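PDB 4AO9: beta-phenylalanine aminotransferase from Variovorax paradoxus, which probably moves the amino group of beta-phenylalanine to a keto-acid acceptor, using pyridoxal-5'-phosphate as its cofactor. Local coordinates for residues Ser62-Ala67 with Ala94-Gly99; Glu261-Arg266 with Arg418-Leu423; Met369-Thr372 with Leu377-Ala380; Phe406-Leu409 with Tyr414-Pro417. All blocks are in the same frame, centred on the assembly; numbering follows the deposited sequence.

Contact 1 (Ser62-Ala67 with Ala94-Gly99); sequences SVLFYA and AEYTAG
Val63 carries CG2 anti to its backbone N and tucks CG1 between N and the carbonyl carbon (chi1 84°), which turns both methyls to the ring of Tyr96; that ring arrives from the opposite direction, its CG anti to the carbonyl carbon (chi1 -75°). Val63 CG1 sits over one face as a CH-pi contact, 4.0 Å from the Tyr96 ring centroid and displaced toward the rim. Val63 CG2 lies against the phenol end, 3.5 Å from Tyr96 OH. Leu64 adds a looser touch, its CD2 4.3 Å from Tyr96 CE1. The polar link is indirect: a water at the ring edge, in its plane, donates to Val63 O at 3.0 Å and is hydrogen-bonded to Tyr96 OH at 2.6 Å. A phenylalanine in place of Tyr96 would keep the ring against Val63 but would probably leave this water without its phenol partner and the two loops without their polar bridge. Arg418 and Phe420 also pack on Tyr96, while Leu64 meets Gly124 of the second subunit. The contact is loop-to-loop packing at the dimer interface of a class-III aminotransferase, with the Tyr96 side chain about 6 Å, between nearest atoms, from the bound pyridoxal-5'-phosphate.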
loop_
_atom_site.group_PDB
_atom_site.type_symbol
_atom_site.label_atom_id
_atom_site.label_comp_id
_atom_site.label_asym_id
_atom_site.label_seq_id
_atom_site.Cartn_x
_atom_site.Cartn_y
_atom_site.Cartn_z
ATOM N N SER A 62 -10.537 1.213 10.056
ATOM C CA SER A 62 -11.690 0.790 10.849
ATOM C C SER A 62 -11.380 0.437 12.301
ATOM O O SER A 62 -12.174 0.747 13.194
ATOM C CB SER A 62 -12.432 -0.354 10.150
ATOM O OG SER A 62 -12.909 0.084 8.898
ATOM N N VAL A 63 -10.230 -0.186 12.550
ATOM C CA VAL A 63 -9.885 -0.603 13.916
ATOM C C VAL A 63 -9.711 0.577 14.883
ATOM O O VAL A 63 -9.817 0.416 16.104
ATOM C CB VAL A 63 -8.636 -1.541 13.936
ATOM C CG1 VAL A 63 -7.320 -0.736 13.937
ATOM C CG2 VAL A 63 -8.681 -2.475 15.143
ATOM N N LEU A 64 -9.451 1.764 14.338
ATOM C CA LEU A 64 -9.241 2.951 15.159
ATOM C C LEU A 64 -10.550 3.548 15.645
ATOM O O LEU A 64 -10.543 4.374 16.550
ATOM C CB LEU A 64 -8.449 4.014 14.395
ATOM C CG LEU A 64 -7.053 3.638 13.894
ATOM C CD1 LEU A 64 -6.413 4.866 13.251
ATOM C CD2 LEU A 64 -6.155 3.060 15.003
ATOM N N PHE A 65 -11.672 3.156 15.046
ATOM C CA PHE A 65 -12.948 3.651 15.549
ATOM C C PHE A 65 -13.467 2.823 16.716
ATOM O O PHE A 65 -13.444 1.593 16.682
ATOM C CB PHE A 65 -14.031 3.692 14.468
ATOM C CG PHE A 65 -15.337 4.227 14.985
ATOM C CD1 PHE A 65 -16.280 3.376 15.558
ATOM C CD2 PHE A 65 -15.593 5.591 14.958
ATOM C CE1 PHE A 65 -17.477 3.879 16.079
ATOM C CE2 PHE A 65 -16.791 6.104 15.481
ATOM C CZ PHE A 65 -17.723 5.241 16.046
ATOM N N TYR A 66 -13.941 3.517 17.745
ATOM C CA TYR A 66 -14.731 2.882 18.799
ATOM C C TYR A 66 -15.770 3.869 19.309
ATOM O O TYR A 66 -15.595 5.095 19.195
ATOM C CB TYR A 66 -13.854 2.363 19.951
ATOM C CG TYR A 66 -12.836 3.362 20.446
ATOM C CD1 TYR A 66 -11.569 3.437 19.851
ATOM C CD2 TYR A 66 -13.127 4.243 21.501
ATOM C CE1 TYR A 66 -10.622 4.355 20.272
ATOM C CE2 TYR A 66 -12.169 5.172 21.933
ATOM C CZ TYR A 66 -10.920 5.219 21.316
ATOM O OH TYR A 66 -9.968 6.124 21.736
ATOM N N ALA A 67 -16.859 3.328 19.855
ATOM C CA ALA A 67 -17.927 4.142 20.413
ATOM C C ALA A 67 -17.560 4.641 21.815
ATOM O O ALA A 67 -16.796 3.988 22.523
ATOM C CB ALA A 67 -19.225 3.347 20.434
ATOM N N ALA A 94 0.890 0.458 20.520
ATOM C CA ALA A 94 2.056 0.664 19.645
ATOM C C ALA A 94 1.807 0.346 18.166
ATOM O O ALA A 94 2.483 -0.508 17.572
ATOM C CB ALA A 94 3.275 -0.116 20.196
ATOM N N GLU A 95 0.822 1.044 17.599
ATOM C CA GLU A 95 0.457 0.947 16.184
ATOM C C GLU A 95 0.242 -0.496 15.732
ATOM O O GLU A 95 0.661 -0.900 14.647
ATOM C CB GLU A 95 1.469 1.705 15.317
ATOM C CG GLU A 95 0.904 2.173 13.966
ATOM C CD GLU A 95 -0.232 3.160 14.115
ATOM O OE1 GLU A 95 -1.392 2.733 14.247
ATOM O OE2 GLU A 95 0.029 4.375 14.088
ATOM N N TYR A 96 -0.421 -1.269 16.588
ATOM C CA TYR A 96 -0.813 -2.636 16.250
ATOM C C TYR A 96 0.400 -3.459 15.819
ATOM O O TYR A 96 0.334 -4.236 14.874
ATOM C CB TYR A 96 -1.963 -2.642 15.208
ATOM C CG TYR A 96 -3.280 -2.274 15.868
ATOM C CD1 TYR A 96 -3.613 -0.939 16.126
ATOM C CD2 TYR A 96 -4.156 -3.263 16.304
ATOM C CE1 TYR A 96 -4.805 -0.604 16.786
ATOM C CE2 TYR A 96 -5.345 -2.937 16.946
ATOM C CZ TYR A 96 -5.659 -1.611 17.184
ATOM O OH TYR A 96 -6.827 -1.301 17.837
ATOM N N THR A 97 1.496 -3.254 16.559
ATOM C CA THR A 97 2.817 -3.910 16.405
ATOM C C THR A 97 3.801 -3.198 15.478
ATOM O O THR A 97 4.990 -3.499 15.512
ATOM C CB THR A 97 2.782 -5.431 16.042
ATOM O OG1 THR A 97 2.543 -5.594 14.636
ATOM C CG2 THR A 97 1.739 -6.198 16.847
ATOM N N ALA A 98 3.325 -2.264 14.652
ATOM C CA ALA A 98 4.240 -1.527 13.775
ATOM C C ALA A 98 5.169 -0.604 14.565
ATOM O O ALA A 98 6.304 -0.353 14.154
ATOM C CB ALA A 98 3.460 -0.734 12.708
ATOM N N GLY A 99 4.683 -0.116 15.709
ATOM C CA GLY A 99 5.371 0.927 16.483
ATOM C C GLY A 99 6.330 0.405 17.544
ATOM O O GLY A 99 6.414 0.949 18.642
HETATM O O HOH W 1 -7.589 1.181 17.912
#

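Contact 2 (Glu261-Arg266 with Arg418-Leu423); sequences EVMTSR and RGFVVL. With PLP (pyridoxal-5'-phosphate), chain C.
Met263 uses the bent end of one side chain to touch both the cofactor and a strand far along the chain: its SD lies 3.7 Å from Phe420 CZ, and its CE is 3.4 Å from O3 of pyridoxal-5'-phosphate. The side chain runs extended as far as SD and then folds at chi3 (-88°), which swings the methyl toward the cofactor. Met263 and Phe420 approach from opposite directions in an oblique Met-aromatic contact, and Val422 CG2 lies over the centre of one face of the Phe420 ring. Val262, like Met263 a residue of the cofactor pocket, backs one face of the cofactor ring, with Val262 CG1 3.5 Å from PLP C4. The polar part is made by Arg266, whose NH2 donates to Leu423 O at 2.8 Å in a nearly straight bond (172°) close to the guanidinium plane. Val422 CG1 lies 3.7 Å from Arg266 NH1. The same buried guanidinium also bonds Thr97 O through NH1 and Ser376 OG through NH2. A leucine in place of Arg266 would probably leave Leu423 O and Thr97 O without this buried donor, untying segment 261-266 from the end of strand 420-422 and from the loop of Thr97. The buried positive charge is probably stabilised by neutral dipoles, two carbonyls and a hydroxyl, whereas the side chains of Val262 and Met263 offer the cofactor only carbon groups, its hydrogen bonds coming from elsewhere, among them Gly152 N and Thr153 OG1.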
loop_
_atom_site.group_PDB
_atom_site.type_symbol
_atom_site.label_atom_id
_atom_site.label_comp_id
_atom_site.label_asym_id
_atom_site.label_seq_id
_atom_site.Cartn_x
_atom_site.Cartn_y
_atom_site.Cartn_z
ATOM N N GLU A 261 3.946 -13.681 8.267
ATOM C CA GLU A 261 4.667 -13.254 9.475
ATOM C C GLU A 261 4.697 -11.738 9.597
ATOM O O GLU A 261 5.564 -11.165 10.259
ATOM C CB GLU A 261 6.075 -13.867 9.540
ATOM C CG GLU A 261 6.068 -15.403 9.637
ATOM C CD GLU A 261 7.159 -15.928 10.530
ATOM O OE1 GLU A 261 7.002 -15.832 11.758
ATOM O OE2 GLU A 261 8.176 -16.399 9.996
ATOM N N VAL A 262 3.693 -11.081 9.023
ATOM C CA VAL A 262 3.610 -9.617 9.166
ATOM C C VAL A 262 3.658 -9.225 10.642
ATOM O O VAL A 262 4.326 -8.263 11.007
ATOM C CB VAL A 262 2.362 -9.041 8.453
ATOM C CG1 VAL A 262 2.126 -7.571 8.839
ATOM C CG2 VAL A 262 2.493 -9.189 6.935
ATOM N N MET A 263 2.959 -9.976 11.481
ATOM C CA MET A 263 3.042 -9.771 12.927
ATOM C C MET A 263 4.077 -10.700 13.582
ATOM O O MET A 263 4.898 -10.265 14.392
ATOM C CB MET A 263 1.665 -9.971 13.551
ATOM C CG MET A 263 1.499 -9.294 14.864
ATOM S SD MET A 263 -0.245 -9.295 15.290
ATOM C CE MET A 263 -0.866 -7.803 14.528
ATOM N N THR A 264 4.063 -11.982 13.234
ATOM C CA THR A 264 4.858 -12.961 13.992
ATOM C C THR A 264 6.375 -12.878 13.787
ATOM O O THR A 264 7.146 -13.505 14.535
ATOM C CB THR A 264 4.392 -14.418 13.758
ATOM O OG1 THR A 264 4.586 -14.778 12.391
ATOM C CG2 THR A 264 2.915 -14.596 14.119
ATOM N N SER A 265 6.833 -12.115 12.791
ATOM C CA SER A 265 8.282 -12.021 12.574
ATOM C C SER A 265 8.992 -11.377 13.753
ATOM O O SER A 265 10.172 -11.608 13.951
ATOM C CB SER A 265 8.611 -11.261 11.296
ATOM O OG SER A 265 8.375 -9.883 11.497
ATOM N N ARG A 266 8.268 -10.577 14.531
ATOM C CA ARG A 266 8.883 -9.928 15.704
ATOM C C ARG A 266 8.994 -10.794 16.947
ATOM O O ARG A 266 9.607 -10.364 17.934
ATOM C CB ARG A 266 8.192 -8.607 16.083
ATOM C CG ARG A 266 6.679 -8.616 16.133
ATOM C CD ARG A 266 6.157 -7.219 16.488
ATOM N NE ARG A 266 6.225 -7.105 17.925
ATOM C CZ ARG A 266 6.014 -6.025 18.674
ATOM N NH1 ARG A 266 5.698 -4.830 18.164
ATOM N NH2 ARG A 266 6.131 -6.166 19.979
ATOM N N ARG A 418 -10.018 -3.976 21.268
ATOM C CA ARG A 418 -10.140 -5.433 21.186
ATOM C C ARG A 418 -9.351 -6.192 22.260
ATOM O O ARG A 418 -9.424 -7.410 22.303
ATOM C CB ARG A 418 -9.826 -5.957 19.770
ATOM C CG ARG A 418 -8.356 -5.994 19.370
ATOM C CD ARG A 418 -8.217 -6.255 17.859
ATOM N NE ARG A 418 -6.838 -6.575 17.487
ATOM C CZ ARG A 418 -6.326 -6.425 16.268
ATOM N NH1 ARG A 418 -7.072 -5.941 15.271
ATOM N NH2 ARG A 418 -5.060 -6.745 16.043
ATOM N N GLY A 419 -8.615 -5.475 23.113
ATOM C CA GLY A 419 -7.871 -6.102 24.212
ATOM C C GLY A 419 -6.474 -6.571 23.833
ATOM O O GLY A 419 -5.823 -7.273 24.600
ATOM N N PHE A 420 -6.030 -6.194 22.636
ATOM C CA PHE A 420 -4.690 -6.501 22.120
ATOM C C PHE A 420 -3.642 -5.638 22.821
ATOM O O PHE A 420 -3.746 -4.413 22.817
ATOM C CB PHE A 420 -4.703 -6.224 20.608
ATOM C CG PHE A 420 -3.453 -6.621 19.853
ATOM C CD1 PHE A 420 -2.631 -7.681 20.249
ATOM C CD2 PHE A 420 -3.138 -5.944 18.671
ATOM C CE1 PHE A 420 -1.498 -8.036 19.473
ATOM C CE2 PHE A 420 -2.029 -6.306 17.890
ATOM C CZ PHE A 420 -1.203 -7.353 18.294
ATOM N N VAL A 421 -2.663 -6.295 23.445
ATOM C CA VAL A 421 -1.585 -5.650 24.182
ATOM C C VAL A 421 -0.275 -5.892 23.452
ATOM O O VAL A 421 0.050 -7.031 23.111
ATOM C CB VAL A 421 -1.492 -6.223 25.614
ATOM C CG1 VAL A 421 -0.243 -5.714 26.344
ATOM C CG2 VAL A 421 -2.750 -5.881 26.389
ATOM N N VAL A 422 0.469 -4.815 23.208
ATOM C CA VAL A 422 1.664 -4.875 22.369
ATOM C C VAL A 422 2.794 -4.151 23.082
ATOM O O VAL A 422 2.684 -2.952 23.341
ATOM C CB VAL A 422 1.411 -4.164 21.004
ATOM C CG1 VAL A 422 2.670 -4.129 20.139
ATOM C CG2 VAL A 422 0.257 -4.817 20.235
ATOM N N LEU A 423 3.871 -4.865 23.391
ATOM C CA LEU A 423 5.039 -4.217 23.984
ATOM C C LEU A 423 5.870 -3.527 22.911
ATOM O O LEU A 423 5.960 -3.993 21.763
ATOM C CB LEU A 423 5.892 -5.227 24.768
ATOM C CG LEU A 423 5.548 -5.503 26.241
ATOM C CD1 LEU A 423 4.069 -5.291 26.648
ATOM C CD2 LEU A 423 6.068 -6.853 26.676
HETATM N N1 PLP C . -1.245 -9.769 8.007
HETATM C C2 PLP C . -1.132 -9.683 9.332
HETATM C C2A PLP C . -0.929 -10.990 10.101
HETATM C C3 PLP C . -1.185 -8.439 9.967
HETATM O O3 PLP C . -1.066 -8.397 11.205
HETATM C C4 PLP C . -1.363 -7.251 9.238
HETATM C C4A PLP C . -1.406 -5.853 9.886
HETATM C C5 PLP C . -1.511 -7.407 7.842
HETATM C C6 PLP C . -1.446 -8.676 7.265
HETATM C C5A PLP C . -1.737 -6.192 6.922
HETATM O O4P PLP C . -0.722 -5.282 6.840
HETATM P P PLP C . -1.106 -3.791 6.367
HETATM O O1P PLP C . -2.055 -3.184 7.470
HETATM O O2P PLP C . -1.866 -3.869 4.997
HETATM O O3P PLP C . 0.195 -3.080 6.203
#

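Contact 3 (Met369-Thr372 with Leu377-Ala380); sequences MQFT and LMNA
Thr372 and Asn379 form an antiparallel hydrogen-bonded pair, joined through both backbones. Thr372 N donates to Asn379 O at 3.0 Å, and Asn379 N returns a bond to Thr372 O at 2.9 Å, the latter noticeably bent (137° at the hydrogen). CA-H...O contacts supplement them: Phe371 CA approaches Asn379 O to 3.2 Å, and Ala380 CA approaches Gln370 O to 3.4 Å. The strands form a beta hairpin, their short segments running at 145° to each other, and strand 420-422 adds a third antiparallel strand beside 377-381. Apolar contacts gather on the face bearing Phe371 and Ala380, a non-hydrogen-bonded pair. With CG anti to the carbonyl carbon (chi1 -72°), the Phe371 ring leans across the neighbouring strand; Ala380 CA lies over one ring face, and Ala380 CB makes an off-centre CH-pi contact, 3.6 Å from Phe371 CE2. Met378 completes this patch obliquely, its CG 4.3 Å from Phe371 CD2 and its sulfur in a Met-aromatic contact with the ring. Leu358 and Leu354 of helix 341-365 pack on Phe371 and Met378, respectively, and Leu404 of helix 398-410 packs on Ala380. Polar side chains occupy the face of Thr372 and Asn379 and are engaged elsewhere than across the pair. Thr372 OG1 is hydrogen-bonded chiefly to Gly234 O, with Cys235 O as a second, shared acceptor. Asn379 ND2 reaches Ala380 O at 3.0 Å, the oxygen close to the amide plane, and bonds Arg418 O as well.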
loop_
_atom_site.group_PDB
_atom_site.type_symbol
_atom_site.label_atom_id
_atom_site.label_comp_id
_atom_site.label_asym_id
_atom_site.label_seq_id
_atom_site.Cartn_x
_atom_site.Cartn_y
_atom_site.Cartn_z
ATOM N N MET A 369 -11.262 -14.757 32.720
ATOM C CA MET A 369 -10.471 -13.767 32.009
ATOM C C MET A 369 -9.077 -14.361 31.857
ATOM O O MET A 369 -8.555 -15.005 32.771
ATOM C CB MET A 369 -10.438 -12.446 32.786
ATOM C CG MET A 369 -9.805 -11.275 32.039
ATOM S SD MET A 369 -9.724 -9.799 33.080
ATOM C CE MET A 369 -9.105 -8.623 31.874
ATOM N N GLN A 370 -8.487 -14.180 30.682
ATOM C CA GLN A 370 -7.150 -14.690 30.433
ATOM C C GLN A 370 -6.493 -13.853 29.347
ATOM O O GLN A 370 -7.154 -13.074 28.664
ATOM C CB GLN A 370 -7.202 -16.152 29.997
ATOM C CG GLN A 370 -7.934 -16.383 28.687
ATOM C CD GLN A 370 -7.905 -17.833 28.300
ATOM O OE1 GLN A 370 -6.869 -18.361 27.899
ATOM N NE2 GLN A 370 -9.041 -18.495 28.433
ATOM N N PHE A 371 -5.186 -14.023 29.211
ATOM C CA PHE A 371 -4.426 -13.380 28.152
ATOM C C PHE A 371 -3.751 -14.460 27.327
ATOM O O PHE A 371 -3.022 -15.292 27.863
ATOM C CB PHE A 371 -3.396 -12.424 28.752
ATOM C CG PHE A 371 -4.003 -11.183 29.348
ATOM C CD1 PHE A 371 -4.655 -11.229 30.587
ATOM C CD2 PHE A 371 -3.941 -9.964 28.667
ATOM C CE1 PHE A 371 -5.230 -10.081 31.132
ATOM C CE2 PHE A 371 -4.501 -8.812 29.218
ATOM C CZ PHE A 371 -5.150 -8.870 30.450
ATOM N N THR A 372 -4.036 -14.467 26.030
ATOM C CA THR A 372 -3.429 -15.423 25.103
ATOM C C THR A 372 -2.335 -14.740 24.290
ATOM O O THR A 372 -2.369 -13.524 24.110
ATOM C CB THR A 372 -4.480 -16.052 24.146
ATOM O OG1 THR A 372 -5.184 -15.026 23.432
ATOM C CG2 THR A 372 -5.487 -16.880 24.932
ATOM N N LEU A 377 3.432 -9.998 22.444
ATOM C CA LEU A 377 2.064 -9.799 21.951
ATOM C C LEU A 377 1.084 -10.661 22.731
ATOM O O LEU A 377 1.269 -11.871 22.849
ATOM C CB LEU A 377 1.968 -10.155 20.470
ATOM C CG LEU A 377 2.959 -9.471 19.520
ATOM C CD1 LEU A 377 2.752 -9.999 18.097
ATOM C CD2 LEU A 377 2.810 -7.961 19.593
ATOM N N MET A 378 0.038 -10.043 23.271
ATOM C CA MET A 378 -0.993 -10.812 23.976
ATOM C C MET A 378 -2.357 -10.153 23.830
ATOM O O MET A 378 -2.452 -9.016 23.375
ATOM C CB MET A 378 -0.623 -11.002 25.458
ATOM C CG MET A 378 -0.477 -9.700 26.210
ATOM S SD MET A 378 0.458 -9.835 27.747
ATOM C CE MET A 378 2.131 -9.811 27.114
ATOM N N ASN A 379 -3.412 -10.855 24.221
ATOM C CA ASN A 379 -4.769 -10.339 24.072
ATOM C C ASN A 379 -5.646 -10.800 25.227
ATOM O O ASN A 379 -5.666 -11.994 25.545
ATOM C CB ASN A 379 -5.358 -10.823 22.733
ATOM C CG ASN A 379 -6.374 -9.853 22.119
ATOM O OD1 ASN A 379 -6.176 -9.376 20.995
ATOM N ND2 ASN A 379 -7.468 -9.574 22.829
ATOM N N ALA A 380 -6.362 -9.853 25.835
ATOM C CA ALA A 380 -7.336 -10.148 26.888
ATOM C C ALA A 380 -8.557 -10.829 26.278
ATOM O O ALA A 380 -9.036 -10.422 25.213
ATOM C CB ALA A 380 -7.750 -8.866 27.591
#

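Contact 4 (Phe406-Leu409 with Tyr414-Pro417); sequences FHLL and YSSP
Leu408 and Leu409, near the end of helix 398-410, meet Ser415 and Tyr414 where that helix gives way to the short strand 413-414, which pairs with strand 88-91 in a mixed sheet, and to the loop after it. CA of Leu409 and CA of Tyr414 are 5.8 Å apart. Both leucines carry CG anti to the carbonyl carbon, with chi1 -72° for Leu408 and -68° for Leu409, yet as neighbours on the helix they serve different partners. Leu409 and Tyr414 lie alongside, pointing the same way. Leu409 CD2 comes obliquely to the ring, 4.0 Å from Tyr414 CD1. In Tyr414, CG is anti to the backbone N (chi1 -173°), and the ring extends to the second subunit, where its OH is hydrogen-bonded to Thr123 O. Leu408 also packs on Tyr435 and Ala438 of helix 429-445, and Leu409 on Phe37 of helix 23-40, so each leucine also faces a further helix. No hydrogen bond joins the two segments; the contact is van der Waals packing of the leucine methyls. Ser415 holds OG between its backbone N and carbonyl carbon, and one methyl of Leu408 covers both side-chain atoms: Leu408 CD1 lies 3.9 Å from Ser415 CB and 3.6 Å from Ser415 OG.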
loop_
_atom_site.group_PDB
_atom_site.type_symbol
_atom_site.label_atom_id
_atom_site.label_comp_id
_atom_site.label_asym_id
_atom_site.label_seq_id
_atom_site.Cartn_x
_atom_site.Cartn_y
_atom_site.Cartn_z
ATOM N N PHE A 406 -12.081 1.322 28.723
ATOM C CA PHE A 406 -12.331 2.597 29.404
ATOM C C PHE A 406 -11.673 2.664 30.777
ATOM O O PHE A 406 -11.142 3.709 31.164
ATOM C CB PHE A 406 -13.833 2.891 29.497
ATOM C CG PHE A 406 -14.476 3.174 28.168
ATOM C CD1 PHE A 406 -14.121 4.310 27.437
ATOM C CD2 PHE A 406 -15.437 2.313 27.640
ATOM C CE1 PHE A 406 -14.701 4.568 26.204
ATOM C CE2 PHE A 406 -16.019 2.564 26.403
ATOM C CZ PHE A 406 -15.651 3.699 25.686
ATOM N N HIS A 407 -11.676 1.538 31.489
ATOM C CA HIS A 407 -10.961 1.441 32.749
ATOM C C HIS A 407 -9.475 1.742 32.563
ATOM O O HIS A 407 -8.895 2.497 33.338
ATOM C CB HIS A 407 -11.142 0.060 33.398
ATOM C CG HIS A 407 -10.291 -0.140 34.611
ATOM N ND1 HIS A 407 -10.608 0.405 35.838
ATOM C CD2 HIS A 407 -9.112 -0.785 34.777
ATOM C CE1 HIS A 407 -9.667 0.091 36.709
ATOM N NE2 HIS A 407 -8.751 -0.635 36.094
ATOM N N LEU A 408 -8.866 1.154 31.533
ATOM C CA LEU A 408 -7.445 1.370 31.293
ATOM C C LEU A 408 -7.164 2.837 30.989
ATOM O O LEU A 408 -6.195 3.397 31.495
ATOM C CB LEU A 408 -6.914 0.427 30.198
ATOM C CG LEU A 408 -6.803 -1.041 30.631
ATOM C CD1 LEU A 408 -6.527 -1.909 29.407
ATOM C CD2 LEU A 408 -5.729 -1.239 31.698
ATOM N N LEU A 409 -8.034 3.477 30.207
ATOM C CA LEU A 409 -7.894 4.924 29.987
ATOM C C LEU A 409 -7.885 5.684 31.311
ATOM O O LEU A 409 -7.065 6.578 31.494
ATOM C CB LEU A 409 -8.989 5.484 29.073
ATOM C CG LEU A 409 -8.998 5.059 27.602
ATOM C CD1 LEU A 409 -10.163 5.724 26.885
ATOM C CD2 LEU A 409 -7.686 5.402 26.896
ATOM N N TYR A 414 -3.205 3.544 27.431
ATOM C CA TYR A 414 -3.832 3.535 26.115
ATOM C C TYR A 414 -3.648 2.161 25.500
ATOM O O TYR A 414 -2.528 1.725 25.258
ATOM C CB TYR A 414 -3.205 4.604 25.230
ATOM C CG TYR A 414 -3.887 4.808 23.896
ATOM C CD1 TYR A 414 -5.112 5.463 23.815
ATOM C CD2 TYR A 414 -3.289 4.373 22.712
ATOM C CE1 TYR A 414 -5.737 5.672 22.600
ATOM C CE2 TYR A 414 -3.898 4.584 21.488
ATOM C CZ TYR A 414 -5.130 5.224 21.441
ATOM O OH TYR A 414 -5.757 5.450 20.227
ATOM N N SER A 415 -4.771 1.494 25.283
ATOM C CA SER A 415 -4.797 0.132 24.789
ATOM C C SER A 415 -5.670 0.074 23.545
ATOM O O SER A 415 -6.136 1.099 23.053
ATOM C CB SER A 415 -5.377 -0.791 25.867
ATOM O OG SER A 415 -6.751 -0.499 26.112
ATOM N N SER A 416 -5.890 -1.129 23.036
ATOM C CA SER A 416 -6.825 -1.316 21.934
ATOM C C SER A 416 -8.202 -1.749 22.447
ATOM O O SER A 416 -8.309 -2.505 23.426
ATOM C CB SER A 416 -6.289 -2.360 20.971
ATOM O OG SER A 416 -6.096 -3.574 21.652
ATOM N N PRO A 417 -9.271 -1.294 21.770
ATOM C CA PRO A 417 -10.607 -1.760 22.127
ATOM C C PRO A 417 -10.719 -3.288 22.165
ATOM O O PRO A 417 -11.431 -3.823 23.019
ATOM C CB PRO A 417 -11.481 -1.187 21.013
ATOM C CG PRO A 417 -10.794 0.098 20.656
ATOM C CD PRO A 417 -9.320 -0.210 20.765
#

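Overall arrangement
All four contacts are buried, but at different depths: contact 2 is about 4 Å from the centre of the chain (centre to centre), contact 4 about 18 Å. Contacts 2 and 3 share one sheet, strand 420-422 pairing with 377-381 through backbone bonds such as Val421 N to Met378 O. Segment 414-417 of contact 4 runs directly into 418-423 and supplies Ser416 and Pro417, which pack on Tyr96 of contact 1. Contacts 1 and 4 reach the second subunit; 2 and 3 do not. Backbone pairing holds contact 3; contact 2 relies on a guanidinium bond and a Met-aromatic contact, contact 1 on water and CH-pi packing, and contact 4 on methyl packing.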